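PDB 1R6V: subtilisin-like serine protease from Fervidobacterium pennivorans, which degrades keratin into peptides as a calcium-binding, subtilisin-like serine protease, allowing its bacterium to grow on native feathers. Local coordinates for residues R125-G128 against E134-G137; A210-D213 against I217-V220. The protein carries 1 engineered substitution. All blocks are in the same frame, centred on the assembly; numbering follows the deposited sequence.

Contact 1. Residues R125-G128 against E134-G137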
ATOM      1  N   ARG A 125      15.215  37.242  -5.589  1.00 38.31           N
ATOM      2  CA  ARG A 125      15.281  36.185  -4.593  1.00 36.08           C
ATOM      3  C   ARG A 125      15.994  36.690  -3.356  1.00 35.15           C
ATOM      4  O   ARG A 125      17.120  36.291  -3.065  1.00 36.74           O
ATOM      5  CB  ARG A 125      16.021  34.982  -5.160  1.00 33.25           C
ATOM      6  CG  ARG A 125      15.304  34.372  -6.325  1.00 30.51           C
ATOM      7  CD  ARG A 125      16.142  33.330  -7.017  1.00 26.24           C
ATOM      8  NE  ARG A 125      15.512  32.956  -8.271  1.00 24.31           N
ATOM      9  CZ  ARG A 125      16.124  32.303  -9.249  1.00 22.95           C
ATOM     10  NH1 ARG A 125      17.394  31.942  -9.117  1.00 22.48           N
ATOM     11  NH2 ARG A 125      15.466  32.027 -10.362  1.00 23.82           N
ATOM     12  N   ASP A 126      15.332  37.574  -2.625  1.00 34.85           N
ATOM     13  CA  ASP A 126      15.914  38.130  -1.418  1.00 33.93           C
ATOM     14  C   ASP A 126      15.346  37.421  -0.196  1.00 32.06           C
ATOM     15  O   ASP A 126      14.363  37.873   0.396  1.00 32.33           O
ATOM     16  CB  ASP A 126      15.633  39.638  -1.355  1.00 36.63           C
ATOM     17  CG  ASP A 126      16.314  40.316  -0.179  1.00 38.49           C
ATOM     18  OD1 ASP A 126      17.450  39.918   0.169  1.00 39.91           O
ATOM     19  OD2 ASP A 126      15.716  41.261   0.385  1.00 41.67           O
ATOM     20  N   TYR A 127      15.968  36.305   0.178  1.00 28.98           N
ATOM     21  CA  TYR A 127      15.521  35.539   1.335  1.00 27.38           C
ATOM     22  C   TYR A 127      16.403  35.776   2.556  1.00 26.54           C
ATOM     23  O   TYR A 127      16.121  35.255   3.633  1.00 26.73           O
ATOM     24  CB  TYR A 127      15.479  34.042   1.003  1.00 26.57           C
ATOM     25  CG  TYR A 127      14.728  33.749  -0.274  1.00 24.60           C
ATOM     26  CD1 TYR A 127      15.375  33.164  -1.361  1.00 23.47           C
ATOM     27  CD2 TYR A 127      13.399  34.154  -0.437  1.00 25.11           C
ATOM     28  CE1 TYR A 127      14.733  32.997  -2.578  1.00 23.09           C
ATOM     29  CE2 TYR A 127      12.744  33.993  -1.662  1.00 25.57           C
ATOM     30  CZ  TYR A 127      13.427  33.419  -2.728  1.00 25.32           C
ATOM     31  OH  TYR A 127      12.829  33.323  -3.963  1.00 27.86           O
ATOM     32  N   GLY A 128      17.477  36.545   2.381  1.00 24.72           N
ATOM     33  CA  GLY A 128      18.364  36.852   3.495  1.00 23.04           C
ATOM     34  C   GLY A 128      19.615  35.997   3.655  1.00 23.03           C
ATOM     35  O   GLY A 128      20.513  36.338   4.431  1.00 22.85           O
ATOM     36  N   GLU A 134      20.439  31.371  -5.672  1.00 16.76           N
ATOM     37  CA  GLU A 134      20.326  30.090  -6.345  1.00 17.76           C
ATOM     38  C   GLU A 134      19.065  29.297  -6.035  1.00 15.45           C
ATOM     39  O   GLU A 134      18.822  28.274  -6.662  1.00 16.69           O
ATOM     40  CB  GLU A 134      21.552  29.247  -6.030  1.00 22.39           C
ATOM     41  CG  GLU A 134      22.781  29.802  -6.717  1.00 30.95           C
ATOM     42  CD  GLU A 134      23.870  28.788  -6.829  1.00 34.36           C
ATOM     43  OE1 GLU A 134      24.517  28.526  -5.798  1.00 38.39           O
ATOM     44  OE2 GLU A 134      24.064  28.255  -7.945  1.00 38.24           O
ATOM     45  N   LEU A 135      18.267  29.775  -5.086  1.00 15.36           N
ATOM     46  CA  LEU A 135      17.051  29.060  -4.704  1.00 14.47           C
ATOM     47  C   LEU A 135      15.846  29.394  -5.580  1.00 14.98           C
ATOM     48  O   LEU A 135      14.857  29.970  -5.115  1.00 14.89           O
ATOM     49  CB  LEU A 135      16.739  29.350  -3.231  1.00 12.25           C
ATOM     50  CG  LEU A 135      17.901  28.970  -2.294  1.00 16.76           C
ATOM     51  CD1 LEU A 135      17.533  29.309  -0.852  1.00 15.93           C
ATOM     52  CD2 LEU A 135      18.229  27.491  -2.452  1.00 17.79           C
ATOM     53  N   TRP A 136      15.928  29.005  -6.850  1.00 12.43           N
ATOM     54  CA  TRP A 136      14.857  29.282  -7.796  1.00 13.63           C
ATOM     55  C   TRP A 136      13.537  28.618  -7.413  1.00 15.38           C
ATOM     56  O   TRP A 136      12.458  29.130  -7.726  1.00 15.98           O
ATOM     57  CB  TRP A 136      15.262  28.845  -9.209  1.00 13.24           C
ATOM     58  CG  TRP A 136      15.143  27.372  -9.471  1.00 13.76           C
ATOM     59  CD1 TRP A 136      16.094  26.414  -9.265  1.00 11.24           C
ATOM     60  CD2 TRP A 136      14.002  26.701 -10.010  1.00 12.87           C
ATOM     61  NE1 TRP A 136      15.621  25.188  -9.655  1.00 12.58           N
ATOM     62  CE2 TRP A 136      14.335  25.332 -10.115  1.00 12.64           C
ATOM     63  CE3 TRP A 136      12.729  27.126 -10.420  1.00 11.08           C
ATOM     64  CZ2 TRP A 136      13.444  24.382 -10.609  1.00 14.06           C
ATOM     65  CZ3 TRP A 136      11.840  26.180 -10.913  1.00 13.52           C
ATOM     66  CH2 TRP A 136      12.204  24.819 -11.005  1.00 14.01           C
ATOM     67  N   GLY A 137      13.627  27.483  -6.723  1.00 13.00           N
ATOM     68  CA  GLY A 137      12.426  26.776  -6.317  1.00 14.07           C
ATOM     69  C   GLY A 137      11.587  27.590  -5.346  1.00 14.47           C
ATOM     70  O   GLY A 137      10.361  27.560  -5.409  1.00 14.48           O
TER
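Arg-125 and Leu-135 mark the closest approach of the two backbones, their CA atoms 7.3 Å apart, where the irregular chain of 125-128 passes the inverse gamma turn centred on Leu-135 that leads into helix 136-140. Side chains from 125-128 bridge this gap. Arg-125 starts with CG anti to its own carbonyl carbon (chi1 -63°) and then runs extended to NE, which carries the guanidinium across to the first residue of the helix. There CB of Trp-136 sits over one guanidinium face, off-centre, with NH2 of Arg-125 3.4 Å from CB of Trp-136. The indole itself is no stacking partner: its plane is turned 53° from the guanidinium, and its NE1 hydrogen-bonds to the carbonyl of Val-345. The guanidinium is gripped from several directions, by a salt bridge from NE to Glu-139 and by hydrogen bonds from NH1 to the carbonyl of Asn-133 and from NH2 to that of Met-112. A leucine in its place would probably leave Glu-139 without its charged mate, strand those two carbonyls and uncover CB of Trp-136. Tyr-127 adds a second, looser touch. Its CE1 lies 4.2 Å from CB of Leu-135 and 4.0 Å from Leu-135 O, which approaches the ring obliquely, while one ring face leans against C of Arg-125. Leu-135 sits at the N-cap position of the helix, and Tyr-127 also rests on Leu-138 and Glu-139 further along it. The arrangement ties a loop to the start of a short helix at the edge of the subtilisin-like catalytic domain, and the turn between the two segments carries Glu-129, a calcium ligand.

Contact 2. Residues A210-D213 against I217-V220. With CA (calcium ion), chain B.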
ATOM      1  N   ALA A 210      15.934  24.285   6.161  1.00 12.66           N
ATOM      2  CA  ALA A 210      17.273  24.777   6.446  1.00 13.08           C
ATOM      3  C   ALA A 210      17.075  26.088   7.225  1.00 14.01           C
ATOM      4  O   ALA A 210      16.178  26.883   6.934  1.00 12.70           O
ATOM      5  CB  ALA A 210      18.058  25.019   5.150  1.00 12.50           C
ATOM      6  N   LYS A 211      17.919  26.304   8.220  1.00 15.95           N
ATOM      7  CA  LYS A 211      17.833  27.476   9.091  1.00 18.22           C
ATOM      8  C   LYS A 211      17.966  28.849   8.425  1.00 18.31           C
ATOM      9  O   LYS A 211      18.835  29.056   7.590  1.00 18.24           O
ATOM     10  CB  LYS A 211      18.897  27.328  10.177  1.00 20.17           C
ATOM     11  CG  LYS A 211      18.823  28.302  11.338  1.00 25.34           C
ATOM     12  CD  LYS A 211      20.061  28.115  12.221  1.00 25.14           C
ATOM     13  CE  LYS A 211      20.045  29.031  13.433  1.00 28.16           C
ATOM     14  NZ  LYS A 211      21.288  28.897  14.253  1.00 29.69           N
ATOM     15  N   LYS A 212      17.098  29.786   8.794  1.00 19.96           N
ATOM     16  CA  LYS A 212      17.203  31.136   8.246  1.00 21.17           C
ATOM     17  C   LYS A 212      18.210  31.824   9.167  1.00 21.19           C
ATOM     18  O   LYS A 212      17.876  32.226  10.280  1.00 21.54           O
ATOM     19  CB  LYS A 212      15.856  31.843   8.299  1.00 22.17           C
ATOM     20  CG  LYS A 212      15.816  33.143   7.520  1.00 23.32           C
ATOM     21  CD  LYS A 212      14.400  33.674   7.488  1.00 24.48           C
ATOM     22  CE  LYS A 212      14.311  34.945   6.664  1.00 26.98           C
ATOM     23  NZ  LYS A 212      15.236  36.014   7.146  1.00 26.61           N
ATOM     24  N   ASP A 213      19.451  31.941   8.711  1.00 21.84           N
ATOM     25  CA  ASP A 213      20.489  32.534   9.545  1.00 22.72           C
ATOM     26  C   ASP A 213      21.516  33.335   8.757  1.00 22.69           C
ATOM     27  O   ASP A 213      22.623  33.577   9.248  1.00 22.56           O
ATOM     28  CB  ASP A 213      21.205  31.423  10.325  1.00 21.64           C
ATOM     29  CG  ASP A 213      21.887  30.423   9.416  1.00 23.28           C
ATOM     30  OD1 ASP A 213      21.753  30.559   8.186  1.00 20.76           O
ATOM     31  OD2 ASP A 213      22.564  29.499   9.931  1.00 23.07           O
ATOM     32  N   ILE A 217      21.641  28.038   2.658  1.00 16.15           N
ATOM     33  CA  ILE A 217      20.312  28.195   2.076  1.00 13.83           C
ATOM     34  C   ILE A 217      19.274  28.349   3.187  1.00 15.31           C
ATOM     35  O   ILE A 217      19.619  28.528   4.350  1.00 15.66           O
ATOM     36  CB  ILE A 217      19.930  26.979   1.182  1.00 12.72           C
ATOM     37  CG1 ILE A 217      19.829  25.696   2.017  1.00 12.62           C
ATOM     38  CG2 ILE A 217      21.018  26.754   0.126  1.00 13.42           C
ATOM     39  CD1 ILE A 217      18.818  24.682   1.450  1.00 11.44           C
ATOM     40  N   VAL A 218      18.000  28.324   2.822  1.00 15.01           N
ATOM     41  CA  VAL A 218      16.949  28.415   3.827  1.00 13.33           C
ATOM     42  C   VAL A 218      15.826  27.533   3.292  1.00 14.67           C
ATOM     43  O   VAL A 218      15.663  27.404   2.079  1.00 13.65           O
ATOM     44  CB  VAL A 218      16.478  29.888   4.045  1.00 14.69           C
ATOM     45  CG1 VAL A 218      16.026  30.502   2.735  1.00 13.13           C
ATOM     46  CG2 VAL A 218      15.353  29.934   5.101  1.00 12.76           C
ATOM     47  N   GLY A 219      15.102  26.875   4.191  1.00 13.20           N
ATOM     48  CA  GLY A 219      14.028  25.994   3.769  1.00 13.30           C
ATOM     49  C   GLY A 219      12.738  26.730   3.467  1.00 12.14           C
ATOM     50  O   GLY A 219      12.631  27.928   3.698  1.00 12.75           O
ATOM     51  N   VAL A 220      11.780  26.007   2.908  1.00 12.42           N
ATOM     52  CA  VAL A 220      10.463  26.550   2.595  1.00 10.63           C
ATOM     53  C   VAL A 220       9.773  26.963   3.902  1.00 12.24           C
ATOM     54  O   VAL A 220       9.055  27.967   3.955  1.00 11.68           O
ATOM     55  CB  VAL A 220       9.594  25.480   1.908  1.00 12.91           C
ATOM     56  CG1 VAL A 220       8.173  25.971   1.777  1.00 13.82           C
ATOM     57  CG2 VAL A 220      10.181  25.136   0.525  1.00 13.66           C
TER
HETATM   58 CA    CA B   1      20.700  29.267   6.293  1.00  3.26          CA
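Lys-212 and Val-218 lie side by side and point the same way, with CB of Lys-212 3.8 Å from CG2 of Val-218. That methyl, anti to its backbone N, also leans toward the carbonyl oxygen of Ala-210. On the Ala-210 side of the contact, the methyl of Ala-210 points at Ile-217 and meets CG1 at 3.7 Å, with CD1 nearly as close; a chi1 of 64° sets CG1 between the backbone N and the carbonyl carbon of Ile-217. Between these two apolar touches runs the hydrogen bond from Gly-219 N to Ala-210 O, 2.9 Å long and fairly straight at 162°. Glycine suits this position, because a CB there would collide with the backbone N of Ala-210. Asp-213 brings its carboxylate round to the metal, so that OD1 binds the calcium ion at 2.5 Å while OD2 stays beyond bonding range. Lys-211 sends its side chain the other way, to a salt bridge with Glu-173, and gives the metal its carbonyl oxygen instead. Lys-211 O and Ile-217 O stand only 3.4 Å apart, and each is 2.3 Å from the calcium. Two such oxygens would be expected to repel; the shared cation probably offsets this, and with Glu-129, Asp-171 and the carbonyl oxygen of Lys-215 completing the site, the three carboxylates are likely to more than offset its double charge.

How the contacts relate
The two contacts have centres about 10 Å apart and meet along a largely apolar seam. Leu-135 of contact 1 fits against contact 2 with both methyls: CD2 of Leu-135 is 3.9 Å from CG2 of Ile-217, and its CD1 is 3.8 Å from the backbone N of Val-218. Tyr-127 closes the seam further along, its CB 4.0 Å from CG1 of Val-218. The calcium ion lies about 8 Å from the side chain of Leu-135, so contact 1 backs the site that contact 2 helps to build, and Glu-129, between the segments of contact 1, joins them through the metal. Helix 200-209, which runs into 210-213, begins at Ala-200, an engineered residue where the charge-relay histidine of a subtilase would probably stand.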